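Local atomic coordinates of GTP cyclohydrolase (Enterococcus faecalis, PDB entry 2R41), a protein that is of unknown function despite the name GTP cyclohydrolase, a small alpha-beta protein of the DUF960 family that packs against other copies of itself. Residues F8-R14 with W33-D37; L46-F52 with H64-N69; N57-V63 with I76-Y82; P87-F91 with L102-M107. One frame throughout, in Å; residues are numbered along the deposited sequence. Where two conformers were deposited one is given.

Contact 1 of 4, residues F8-R14 with W33-D37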
# COMPACT_ATOMS: atom_id res chain seq x y z
N PHE C 8 -11.05 -4.49 -17.88
CA PHE C 8 -10.94 -5.07 -16.55
C PHE C 8 -9.73 -5.99 -16.43
O PHE C 8 -9.80 -7.05 -15.81
CB PHE C 8 -12.22 -5.83 -16.19
CG PHE C 8 -13.42 -4.94 -15.99
CD1 PHE C 8 -13.60 -4.26 -14.80
CD2 PHE C 8 -14.36 -4.79 -16.99
CE1 PHE C 8 -14.70 -3.44 -14.61
CE2 PHE C 8 -15.46 -3.98 -16.81
CZ PHE C 8 -15.63 -3.30 -15.62
N ASP C 9 -8.63 -5.58 -17.05
CA ASP C 9 -7.34 -6.22 -16.81
C ASP C 9 -7.08 -6.39 -15.31
O ASP C 9 -7.29 -5.46 -14.53
CB ASP C 9 -6.21 -5.41 -17.45
CG ASP C 9 -4.90 -6.17 -17.49
OD1 ASP C 9 -4.73 -7.12 -16.69
OD2 ASP C 9 -4.03 -5.82 -18.31
N SER C 10 -6.61 -7.57 -14.93
CA SER C 10 -6.34 -7.86 -13.52
C SER C 10 -4.93 -7.45 -13.13
O SER C 10 -4.56 -7.48 -11.95
CB SER C 10 -6.55 -9.35 -13.24
OG SER C 10 -5.71 -10.15 -14.06
N ASP C 11 -4.13 -7.05 -14.12
CA ASP C 11 -2.79 -6.56 -13.87
C ASP C 11 -2.80 -5.08 -13.51
O ASP C 11 -1.75 -4.48 -13.25
CB ASP C 11 -1.90 -6.79 -15.10
CG ASP C 11 -1.38 -8.22 -15.18
OD1 ASP C 11 -2.16 -9.11 -15.58
OD2 ASP C 11 -0.20 -8.45 -14.84
N ARG C 12 -3.99 -4.49 -13.50
CA ARG C 12 -4.13 -3.06 -13.31
C ARG C 12 -4.82 -2.93 -11.98
O ARG C 12 -5.38 -3.90 -11.49
CB ARG C 12 -4.93 -2.43 -14.47
CG ARG C 12 -4.07 -2.06 -15.71
CD ARG C 12 -4.87 -1.80 -16.97
NE ARG C 12 -6.13 -1.14 -16.64
CZ ARG C 12 -7.29 -1.32 -17.27
NH1 ARG C 12 -7.41 -2.15 -18.29
NH2 ARG C 12 -8.35 -0.66 -16.85
N SER C 13 -4.75 -1.76 -11.36
CA SER C 13 -5.25 -1.62 -9.99
C SER C 13 -6.74 -1.61 -9.88
O SER C 13 -7.39 -0.94 -10.64
CB SER C 13 -4.66 -0.40 -9.27
OG SER C 13 -3.80 0.32 -10.12
N ARG C 14 -7.27 -2.35 -8.91
CA ARG C 14 -8.69 -2.39 -8.67
C ARG C 14 -9.00 -1.78 -7.32
O ARG C 14 -8.37 -2.14 -6.35
CB ARG C 14 -9.16 -3.83 -8.72
CG ARG C 14 -8.86 -4.51 -10.03
CD ARG C 14 -9.11 -5.99 -9.93
NE ARG C 14 -9.39 -6.53 -11.25
CZ ARG C 14 -9.60 -7.81 -11.52
NH1 ARG C 14 -9.55 -8.71 -10.54
NH2 ARG C 14 -9.86 -8.20 -12.77
N TRP C 33 -15.07 -9.18 -8.59
CA TRP C 33 -13.88 -9.29 -9.41
C TRP C 33 -13.75 -10.71 -9.94
O TRP C 33 -13.49 -10.89 -11.13
CB TRP C 33 -12.62 -8.88 -8.68
CG TRP C 33 -12.57 -7.44 -8.22
CD1 TRP C 33 -12.43 -7.01 -6.93
CD2 TRP C 33 -12.68 -6.25 -9.01
NE1 TRP C 33 -12.44 -5.64 -6.87
CE2 TRP C 33 -12.59 -5.14 -8.13
CE3 TRP C 33 -12.84 -6.00 -10.38
CZ2 TRP C 33 -12.65 -3.81 -8.58
CZ3 TRP C 33 -12.90 -4.69 -10.81
CH2 TRP C 33 -12.80 -3.61 -9.91
N LEU C 34 -13.95 -11.73 -9.10
CA LEU C 34 -13.77 -13.07 -9.62
C LEU C 34 -14.78 -13.42 -10.70
O LEU C 34 -14.44 -14.07 -11.69
CB LEU C 34 -13.77 -14.11 -8.53
CG LEU C 34 -12.45 -14.28 -7.76
CD1 LEU C 34 -11.20 -13.51 -8.35
CD2 LEU C 34 -12.68 -13.85 -6.32
N ILE C 35 -16.01 -12.96 -10.54
CA ILE C 35 -16.98 -13.18 -11.60
C ILE C 35 -16.44 -12.60 -12.90
O ILE C 35 -16.45 -13.28 -13.92
CB ILE C 35 -18.33 -12.57 -11.28
CG1 ILE C 35 -19.01 -13.41 -10.20
CG2 ILE C 35 -19.19 -12.46 -12.53
CD1 ILE C 35 -20.22 -12.72 -9.55
N ILE C 36 -15.97 -11.36 -12.88
CA ILE C 36 -15.37 -10.78 -14.05
C ILE C 36 -14.25 -11.69 -14.54
O ILE C 36 -14.21 -12.06 -15.69
CB ILE C 36 -14.82 -9.41 -13.74
CG1 ILE C 36 -15.94 -8.53 -13.21
CG2 ILE C 36 -14.20 -8.83 -14.96
CD1 ILE C 36 -15.53 -7.15 -12.86
N ASP C 37 -13.34 -12.08 -13.66
CA ASP C 37 -12.19 -12.82 -14.12
C ASP C 37 -12.45 -14.25 -14.57
O ASP C 37 -11.76 -14.74 -15.45
CB ASP C 37 -11.10 -12.83 -13.06
CG ASP C 37 -10.31 -11.52 -13.03
OD1 ASP C 37 -9.98 -11.00 -14.14
OD2 ASP C 37 -10.02 -11.02 -11.90
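Arg14 sets CG anti to its carbonyl carbon (chi1 -58°) and then runs extended from CG to NE, which carries the chain along one face of the Trp33 indole and delivers the guanidinium to Asp37. The methylene CD does the CH-pi work, 3.8 Å from the centroid of the six-membered ring of Trp33, and the guanidinium lies 8° from parallel with the indole. Its end-on grip on Asp37 is two-pronged: NH1 of Arg14 reaches OD2 of Asp37 at 2.7 Å and NH2 of Arg14 reaches OD1 at 3.1 Å, both on the syn side, while OD2 also accepts from NH2. NH2 also donates to the carbonyl O of Phe8 at 3.3 Å, from above the carbonyl plane; together with Asp37 and the Glu99 salt bridge at NE this limits rotation of the guanidinium. CB of Ser10 sits on the face opposite Trp33. Alongside, the Phe8 ring takes CD1 of Ile36 over one face, and CD1 of Phe8 meets CZ3 at the Trp33 edge at 4.1 Å. The contact thus fastens strand 13-16 and the loop leading into it to helix 26-40, with Trp33 over strand 98-102 and Phe8 and Ile36 over Leu50 of strand 49-57.

Contact 2 of 4, residues L46-F52 with H64-N69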
# COMPACT_ATOMS: atom_id res chain seq x y z
N LEU C 46 -16.33 -6.85 -23.31
CA LEU C 46 -16.72 -6.08 -22.13
C LEU C 46 -16.81 -4.60 -22.40
O LEU C 46 -15.93 -3.98 -23.01
CB LEU C 46 -15.76 -6.36 -21.00
CG LEU C 46 -16.00 -7.77 -20.49
CD1 LEU C 46 -14.99 -8.16 -19.46
CD2 LEU C 46 -17.39 -7.83 -19.92
N ASN C 47 -17.93 -4.06 -21.95
CA ASN C 47 -18.18 -2.64 -21.92
C ASN C 47 -17.30 -2.12 -20.82
O ASN C 47 -16.89 -2.87 -19.96
CB ASN C 47 -19.62 -2.50 -21.48
CG ASN C 47 -20.25 -1.20 -21.87
OD1 ASN C 47 -19.99 -0.14 -21.26
ND2 ASN C 47 -21.14 -1.27 -22.87
N ASP C 48 -16.97 -0.86 -20.81
CA ASP C 48 -16.12 -0.40 -19.73
C ASP C 48 -16.91 -0.20 -18.47
O ASP C 48 -16.36 0.19 -17.47
CB ASP C 48 -15.42 0.89 -20.10
CG ASP C 48 -16.38 2.06 -20.28
OD1 ASP C 48 -17.57 1.91 -19.92
OD2 ASP C 48 -15.95 3.13 -20.76
N LEU C 49 -18.22 -0.42 -18.54
CA LEU C 49 -19.05 -0.29 -17.34
C LEU C 49 -20.03 -1.44 -17.23
O LEU C 49 -20.69 -1.79 -18.21
CB LEU C 49 -19.78 1.02 -17.35
CG LEU C 49 -20.79 1.16 -16.22
CD1 LEU C 49 -20.13 1.62 -14.96
CD2 LEU C 49 -21.77 2.20 -16.72
N LEU C 50 -20.09 -2.02 -16.04
CA LEU C 50 -20.72 -3.32 -15.83
C LEU C 50 -21.73 -3.25 -14.70
O LEU C 50 -21.38 -2.79 -13.60
CB LEU C 50 -19.65 -4.30 -15.46
CG LEU C 50 -19.02 -5.14 -16.55
CD1 LEU C 50 -18.75 -4.43 -17.82
CD2 LEU C 50 -17.77 -5.73 -16.02
N HIS C 51 -22.96 -3.69 -14.95
CA HIS C 51 -24.02 -3.64 -13.94
C HIS C 51 -24.05 -4.99 -13.22
O HIS C 51 -24.01 -6.05 -13.85
CB HIS C 51 -25.40 -3.39 -14.55
CG HIS C 51 -25.50 -2.13 -15.37
ND1 HIS C 51 -24.54 -1.73 -16.29
CD2 HIS C 51 -26.51 -1.22 -15.48
CE1 HIS C 51 -24.93 -0.62 -16.90
NE2 HIS C 51 -26.12 -0.29 -16.43
N PHE C 52 -24.12 -4.97 -11.90
CA PHE C 52 -24.41 -6.19 -11.17
C PHE C 52 -25.57 -6.00 -10.21
O PHE C 52 -25.45 -5.20 -9.30
CB PHE C 52 -23.21 -6.62 -10.38
CG PHE C 52 -22.02 -6.94 -11.24
CD1 PHE C 52 -21.86 -8.19 -11.79
CD2 PHE C 52 -21.03 -5.98 -11.46
CE1 PHE C 52 -20.76 -8.48 -12.56
CE2 PHE C 52 -19.95 -6.27 -12.23
CZ PHE C 52 -19.81 -7.52 -12.78
N HIS C 64 -26.99 -10.95 -10.70
CA HIS C 64 -27.35 -10.82 -12.08
C HIS C 64 -26.35 -9.86 -12.67
O HIS C 64 -26.09 -8.80 -12.09
CB HIS C 64 -28.74 -10.22 -12.21
CG HIS C 64 -29.22 -10.14 -13.62
ND1 HIS C 64 -29.65 -11.24 -14.32
CD2 HIS C 64 -29.33 -9.08 -14.45
CE1 HIS C 64 -30.02 -10.87 -15.53
NE2 HIS C 64 -29.83 -9.56 -15.64
N PHE C 65 -25.79 -10.23 -13.81
CA PHE C 65 -24.92 -9.33 -14.59
C PHE C 65 -25.58 -8.85 -15.88
O PHE C 65 -26.29 -9.62 -16.54
CB PHE C 65 -23.61 -10.02 -14.95
CG PHE C 65 -22.88 -9.38 -16.10
CD1 PHE C 65 -22.30 -8.12 -15.96
CD2 PHE C 65 -22.79 -10.03 -17.33
CE1 PHE C 65 -21.63 -7.52 -17.04
CE2 PHE C 65 -22.12 -9.44 -18.42
CZ PHE C 65 -21.53 -8.19 -18.28
N SER C 66 -25.31 -7.61 -16.25
CA SER C 66 -25.66 -7.11 -17.58
C SER C 66 -24.80 -5.91 -17.90
O SER C 66 -24.10 -5.43 -17.02
CB SER C 66 -27.15 -6.74 -17.67
OG SER C 66 -27.52 -5.67 -16.80
N GLN C 67 -24.86 -5.45 -19.15
CA GLN C 67 -24.16 -4.26 -19.62
C GLN C 67 -24.96 -3.61 -20.76
O GLN C 67 -25.74 -4.29 -21.44
CB GLN C 67 -22.72 -4.58 -20.08
CG GLN C 67 -22.58 -5.59 -21.22
CD GLN C 67 -21.14 -5.99 -21.51
OE1 GLN C 67 -20.21 -5.36 -21.05
NE2 GLN C 67 -20.97 -7.04 -22.30
N GLU C 68 -24.77 -2.29 -20.91
CA GLU C 68 -25.31 -1.48 -22.00
C GLU C 68 -24.79 -2.04 -23.32
O GLU C 68 -23.65 -2.52 -23.38
CB GLU C 68 -24.84 -0.01 -21.84
CG GLU C 68 -25.44 0.81 -20.66
CD GLU C 68 -24.41 1.74 -19.92
OE1 GLU C 68 -24.69 2.13 -18.76
OE2 GLU C 68 -23.33 2.07 -20.48
N ASN C 69 -25.62 -2.01 -24.37
CA ASN C 69 -25.19 -2.46 -25.71
C ASN C 69 -24.88 -3.94 -25.81
O ASN C 69 -23.96 -4.32 -26.55
CB ASN C 69 -23.92 -1.73 -26.19
CG ASN C 69 -24.19 -0.32 -26.55
OD1 ASN C 69 -25.35 0.07 -26.78
ND2 ASN C 69 -23.13 0.48 -26.60
O HOH W 1 -23.17 -1.13 -19.29
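His51 and Ser66 form an antiparallel hydrogen-bonded pair, and Phe52 and Phe65 beside them a non-hydrogen-bonded one; the two strand segments run at 154° in a beta hairpin. His51 N donates to Ser66 O at 2.9 Å and Ser66 N returns a bond to His51 O at 3.1 Å. Further along, direct pairing gives way to a water that donates to Leu49 O and accepts from Glu68 N. Gln67 then takes over with its side chain: CG lies between backbone N and carbonyl carbon (chi1 60°) and the chain beyond is extended, bringing OE1 to the backbone N of Asn47 at 2.8 Å. Its NE2 is held by Pro45 O. The carboxamide of Asn47 closes an Asx turn, OD1 accepting in plane from Leu49 N. On the Phe52 face, CE1 of Phe52 lies 3.7 Å from CD1 of Phe65, the rings oblique, and CG of Leu50 meets the Phe65 edge through CE1 at 3.6 Å. On the His51 face, one of the two conformers of Glu68 brings OE1 near the imidazole edge. Helix 26-40 packs on Leu50, Phe52 and Phe65, while strand 89-94 pairs with the other edge of strand 49-57.

Contact 3 of 4, residues N57-V63 with I76-Y82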
# COMPACT_ATOMS: atom_id res chain seq x y z
N ASN C 57 -31.49 -15.05 -3.02
CA ASN C 57 -31.85 -16.34 -3.54
C ASN C 57 -31.88 -17.39 -2.43
O ASN C 57 -30.89 -18.11 -2.20
CB ASN C 57 -30.92 -16.74 -4.68
CG ASN C 57 -31.25 -18.11 -5.25
OD1 ASN C 57 -32.35 -18.62 -5.08
ND2 ASN C 57 -30.30 -18.69 -5.95
N ASN C 58 -33.03 -17.47 -1.75
CA ASN C 58 -33.19 -18.27 -0.55
C ASN C 58 -32.15 -18.05 0.53
O ASN C 58 -31.64 -19.01 1.12
CB ASN C 58 -33.23 -19.74 -0.92
CG ASN C 58 -34.60 -20.19 -1.29
OD1 ASN C 58 -35.01 -20.10 -2.46
ND2 ASN C 58 -35.36 -20.65 -0.28
N GLY C 59 -31.82 -16.78 0.79
CA GLY C 59 -30.90 -16.42 1.86
C GLY C 59 -29.48 -16.29 1.35
O GLY C 59 -28.65 -15.70 2.02
N LYS C 60 -29.20 -16.83 0.16
CA LYS C 60 -27.89 -16.69 -0.46
C LYS C 60 -27.84 -15.59 -1.53
O LYS C 60 -28.87 -15.21 -2.05
CB LYS C 60 -27.47 -18.01 -1.04
CG LYS C 60 -27.22 -18.99 0.03
CD LYS C 60 -26.33 -20.12 -0.44
CE LYS C 60 -26.46 -21.34 0.50
NZ LYS C 60 -26.51 -20.97 1.95
N VAL C 61 -26.66 -15.07 -1.86
CA VAL C 61 -26.63 -13.96 -2.82
C VAL C 61 -26.62 -14.48 -4.24
O VAL C 61 -25.93 -15.46 -4.56
CB VAL C 61 -25.43 -13.04 -2.60
CG1 VAL C 61 -25.32 -12.11 -3.74
CG2 VAL C 61 -25.62 -12.23 -1.39
N THR C 62 -27.40 -13.84 -5.10
CA THR C 62 -27.27 -14.11 -6.53
C THR C 62 -27.04 -12.82 -7.27
O THR C 62 -27.76 -11.84 -7.08
CB THR C 62 -28.48 -14.85 -7.15
OG1 THR C 62 -28.45 -16.22 -6.79
CG2 THR C 62 -28.39 -14.81 -8.64
N VAL C 63 -26.03 -12.87 -8.12
CA VAL C 63 -25.63 -11.73 -8.88
C VAL C 63 -26.14 -11.88 -10.30
O VAL C 63 -25.79 -12.84 -10.99
CB VAL C 63 -24.11 -11.63 -8.90
CG1 VAL C 63 -23.66 -10.48 -9.74
CG2 VAL C 63 -23.59 -11.45 -7.50
N ILE C 76 -25.38 -15.51 -11.45
CA ILE C 76 -24.29 -16.25 -10.83
C ILE C 76 -24.66 -16.48 -9.39
O ILE C 76 -24.76 -15.54 -8.62
CB ILE C 76 -22.92 -15.49 -10.91
CG1 ILE C 76 -22.48 -15.23 -12.36
CG2 ILE C 76 -21.82 -16.33 -10.36
CD1 ILE C 76 -22.96 -13.90 -12.94
N ASP C 77 -24.85 -17.75 -9.02
CA ASP C 77 -25.27 -18.07 -7.66
C ASP C 77 -24.08 -18.10 -6.75
O ASP C 77 -23.16 -18.84 -6.98
CB ASP C 77 -26.01 -19.41 -7.59
CG ASP C 77 -27.37 -19.38 -8.33
OD1 ASP C 77 -27.78 -20.46 -8.82
OD2 ASP C 77 -28.01 -18.29 -8.42
N LEU C 78 -24.11 -17.30 -5.70
CA LEU C 78 -22.98 -17.27 -4.82
C LEU C 78 -23.20 -18.03 -3.54
O LEU C 78 -24.33 -18.10 -3.03
CB LEU C 78 -22.61 -15.84 -4.47
CG LEU C 78 -21.94 -15.04 -5.59
CD1 LEU C 78 -21.53 -13.71 -5.03
CD2 LEU C 78 -20.76 -15.80 -6.16
N PRO C 79 -22.11 -18.60 -3.01
CA PRO C 79 -22.18 -19.34 -1.77
C PRO C 79 -22.54 -18.44 -0.63
O PRO C 79 -23.09 -18.91 0.35
CB PRO C 79 -20.76 -19.91 -1.60
CG PRO C 79 -19.86 -19.05 -2.43
CD PRO C 79 -20.73 -18.57 -3.57
N PHE C 80 -22.27 -17.15 -0.74
CA PHE C 80 -22.43 -16.23 0.41
C PHE C 80 -23.85 -15.93 0.87
O PHE C 80 -24.81 -16.09 0.14
CB PHE C 80 -21.61 -14.95 0.21
CG PHE C 80 -20.20 -15.24 -0.13
CD1 PHE C 80 -19.39 -15.95 0.78
CD2 PHE C 80 -19.68 -14.89 -1.36
CE1 PHE C 80 -18.08 -16.28 0.47
CE2 PHE C 80 -18.37 -15.21 -1.69
CZ PHE C 80 -17.56 -15.90 -0.78
N SER C 81 -23.95 -15.50 2.11
CA SER C 81 -25.21 -15.20 2.72
C SER C 81 -25.74 -13.83 2.29
O SER C 81 -25.00 -12.82 2.34
CB SER C 81 -25.04 -15.19 4.21
OG SER C 81 -26.07 -15.93 4.78
N TYR C 82 -27.01 -13.81 1.87
CA TYR C 82 -27.69 -12.56 1.56
C TYR C 82 -28.08 -11.84 2.84
O TYR C 82 -28.40 -12.47 3.84
CB TYR C 82 -28.94 -12.81 0.71
CG TYR C 82 -29.73 -11.54 0.40
CD1 TYR C 82 -29.45 -10.78 -0.73
CD2 TYR C 82 -30.76 -11.12 1.23
CE1 TYR C 82 -30.18 -9.63 -1.02
CE2 TYR C 82 -31.48 -9.98 0.96
CZ TYR C 82 -31.19 -9.23 -0.16
OH TYR C 82 -31.93 -8.09 -0.43
O HOH W 2 -29.17 -16.06 4.91
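A beta hairpin of strands 60-66 and 73-78 brings Val63 against Ile76 and Thr62 against Asp77, and a beta bulge between Lys60 and Thr62 shifts its register by two residues as the second strand turns a corner at Pro79 and Phe80. On the Val63 side of the bulge the pairing is regular: Val63 N donates to Ile76 O at 3.0 Å and Ile76 N answers to Val63 O. At the bulge Val61 O takes Leu78 N at 2.8 Å and Val61 N gives to Phe80 O at 2.9 Å, so Val61 bonds to Leu78 just before the corner and to Phe80 within it. Gly59 sits in the type I' turn from Asn57 to Lys60 that joins strand 49-57 to strand 60-66, and its carbonyl O accepts from a water that also reaches OG of Ser81. The buried side is apolar: CD1 of Leu78 lies 3.9 Å from CG2 of Val63. Past the corner, CG2 of Val61 fits at the edge of the Tyr82 ring. Helix 26-40 covers Leu78 and Ile76; Leu34 of a second subunit also packs on Leu78, and Arg14 of that subunit on Pro79. On the other face, Thr62 and Asp77 stand side by side. Thr62 OG1, placed beside its own backbone N (chi1 -76°), donates to OD2 of Asp77 at 2.7 Å on the anti side, and accepts from ND2 of Asn57 at 3.2 Å.

Contact 4 of 4, residues P87-F91 with L102-M107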
# COMPACT_ATOMS: atom_id res chain seq x y z
N PRO C 87 -26.26 -3.31 -0.64
CA PRO C 87 -26.69 -2.44 -1.72
C PRO C 87 -27.33 -3.30 -2.79
O PRO C 87 -26.84 -4.40 -3.04
CB PRO C 87 -25.37 -1.85 -2.21
CG PRO C 87 -24.37 -2.90 -1.88
CD PRO C 87 -24.79 -3.37 -0.56
N SER C 88 -28.42 -2.84 -3.39
CA SER C 88 -29.17 -3.71 -4.28
C SER C 88 -28.49 -3.86 -5.64
O SER C 88 -28.64 -4.88 -6.30
CB SER C 88 -30.60 -3.22 -4.44
OG SER C 88 -30.66 -2.17 -5.40
N ARG C 89 -27.74 -2.85 -6.08
CA ARG C 89 -26.89 -3.05 -7.25
C ARG C 89 -25.56 -2.34 -7.14
O ARG C 89 -25.46 -1.36 -6.42
CB ARG C 89 -27.63 -2.70 -8.55
CG ARG C 89 -28.08 -1.30 -8.73
CD ARG C 89 -29.18 -1.30 -9.81
NE ARG C 89 -29.08 -0.14 -10.71
CZ ARG C 89 -29.35 1.15 -10.38
NH1 ARG C 89 -29.74 1.50 -9.14
NH2 ARG C 89 -29.19 2.10 -11.30
N ILE C 90 -24.53 -2.84 -7.83
CA ILE C 90 -23.26 -2.13 -7.95
C ILE C 90 -22.72 -2.13 -9.39
O ILE C 90 -23.15 -2.92 -10.24
CB ILE C 90 -22.14 -2.70 -7.06
CG1 ILE C 90 -21.70 -4.06 -7.57
CG2 ILE C 90 -22.58 -2.83 -5.61
CD1 ILE C 90 -21.56 -5.11 -6.46
N PHE C 91 -21.76 -1.25 -9.63
CA PHE C 91 -21.16 -1.11 -10.93
C PHE C 91 -19.70 -1.45 -10.84
O PHE C 91 -19.06 -1.18 -9.79
CB PHE C 91 -21.26 0.32 -11.34
CG PHE C 91 -22.63 0.73 -11.78
CD1 PHE C 91 -23.66 -0.21 -11.91
CD2 PHE C 91 -22.89 2.05 -12.12
CE1 PHE C 91 -24.94 0.18 -12.36
CE2 PHE C 91 -24.17 2.44 -12.59
CZ PHE C 91 -25.19 1.50 -12.69
N LEU C 102 -18.34 0.45 -7.51
CA LEU C 102 -19.00 1.52 -6.78
C LEU C 102 -20.50 1.42 -6.93
O LEU C 102 -21.03 0.59 -7.70
CB LEU C 102 -18.50 2.89 -7.23
CG LEU C 102 -18.89 3.31 -8.65
CD1 LEU C 102 -18.18 4.57 -9.04
CD2 LEU C 102 -18.57 2.25 -9.68
N LEU C 103 -21.18 2.26 -6.16
CA LEU C 103 -22.61 2.30 -6.07
C LEU C 103 -23.09 3.26 -7.10
O LEU C 103 -22.38 4.18 -7.42
CB LEU C 103 -23.00 2.82 -4.70
CG LEU C 103 -23.38 1.81 -3.64
CD1 LEU C 103 -22.61 0.53 -3.82
CD2 LEU C 103 -23.11 2.42 -2.29
N PRO C 104 -24.28 3.02 -7.68
CA PRO C 104 -24.89 3.94 -8.64
C PRO C 104 -24.98 5.36 -8.15
O PRO C 104 -24.76 6.29 -8.92
CB PRO C 104 -26.27 3.34 -8.84
CG PRO C 104 -25.97 1.86 -8.75
CD PRO C 104 -25.06 1.79 -7.54
N ALA C 105 -25.29 5.52 -6.87
CA ALA C 105 -25.34 6.83 -6.23
C ALA C 105 -24.01 7.60 -6.30
O ALA C 105 -23.99 8.82 -6.15
CB ALA C 105 -25.76 6.67 -4.77
N GLU C 106 -22.92 6.88 -6.51
CA GLU C 106 -21.60 7.47 -6.49
C GLU C 106 -21.09 7.85 -7.85
O GLU C 106 -20.11 8.55 -7.90
CB GLU C 106 -20.60 6.53 -5.84
CG GLU C 106 -20.75 6.42 -4.33
CD GLU C 106 -19.85 5.35 -3.73
OE1 GLU C 106 -19.85 4.21 -4.26
OE2 GLU C 106 -19.15 5.66 -2.71
N MSE C 107 -21.72 7.36 -8.94
CA MSE C 107 -21.44 7.80 -10.33
C MSE C 107 -21.53 9.32 -10.46
O MSE C 107 -22.43 9.94 -9.88
CB MSE C 107 -22.45 7.22 -11.31
CG MSE C 107 -22.40 5.73 -11.54
SE MSE C 107 -20.65 5.05 -12.03
CE MSE C 107 -20.35 5.71 -13.85
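Phe91 N donates to Leu102 O at 2.8 Å, nearly straight at 170°, and Leu102 N answers to Phe91 O at 2.9 Å: one antiparallel hydrogen-bonded pair in the hairpin of strands 89-94 and 98-102. Right after this pair the second chain leaves the sheet through a short 3-10 turn at 104-106 and folds back over the Phe91 side chain. CG of Pro104 lies over one face of the Phe91 ring in a CH-pi contact, 4.1 Å from the centroid, and also covers the centre of one face of the Arg89 guanidinium, the two flat groups approaching it from directions about a right angle apart. With CG between its backbone N and carbonyl carbon (chi1 62°) and the chain bent at chi3, Arg89 turns back onto the proline. Leu102 adds CD2, 3.7 Å from CB of Phe91, while CD1 of Leu103 reaches CG2 of Ile90 at 3.8 Å and Pro87 beyond. The turn is braced by Glu106, whose OE1 accepts from Leu103 N with its anti lone pair and from OG of Ser17; its OE2 takes Gly19 N. His51 of strand 49-57 also meets the Phe91 ring, the planes at about 50°. The selenomethionine Met107, bent at chi2 and chi3, makes a Met-aromatic contact at the ring edge, SE lying 3.7 Å from CD2 of Phe91.

All four contacts reach one mixed sheet. Contact 1 sets helix 26-40 against it, contacts 2 and 3 are hairpin pairings sharing strand 60-66, and contact 4 starts from the hairpin of strands 89-94 and 98-102. Contacts 1 and 2 meet where Phe8 and Ile36 pack on Leu50 and Phe52, and Phe52 touches Val63 of contact 3, so one apolar layer runs beneath the helix. The polar chemistry differs: a salt bridge between partly exposed groups in contact 1, a buried glutamine and a water in contact 2, a buried threonine bonded to an exposed aspartate in contact 3, proline on an exposed arginine in contact 4. Contacts 1 and 3 both touch the second subunit; no other chain touches contact 2.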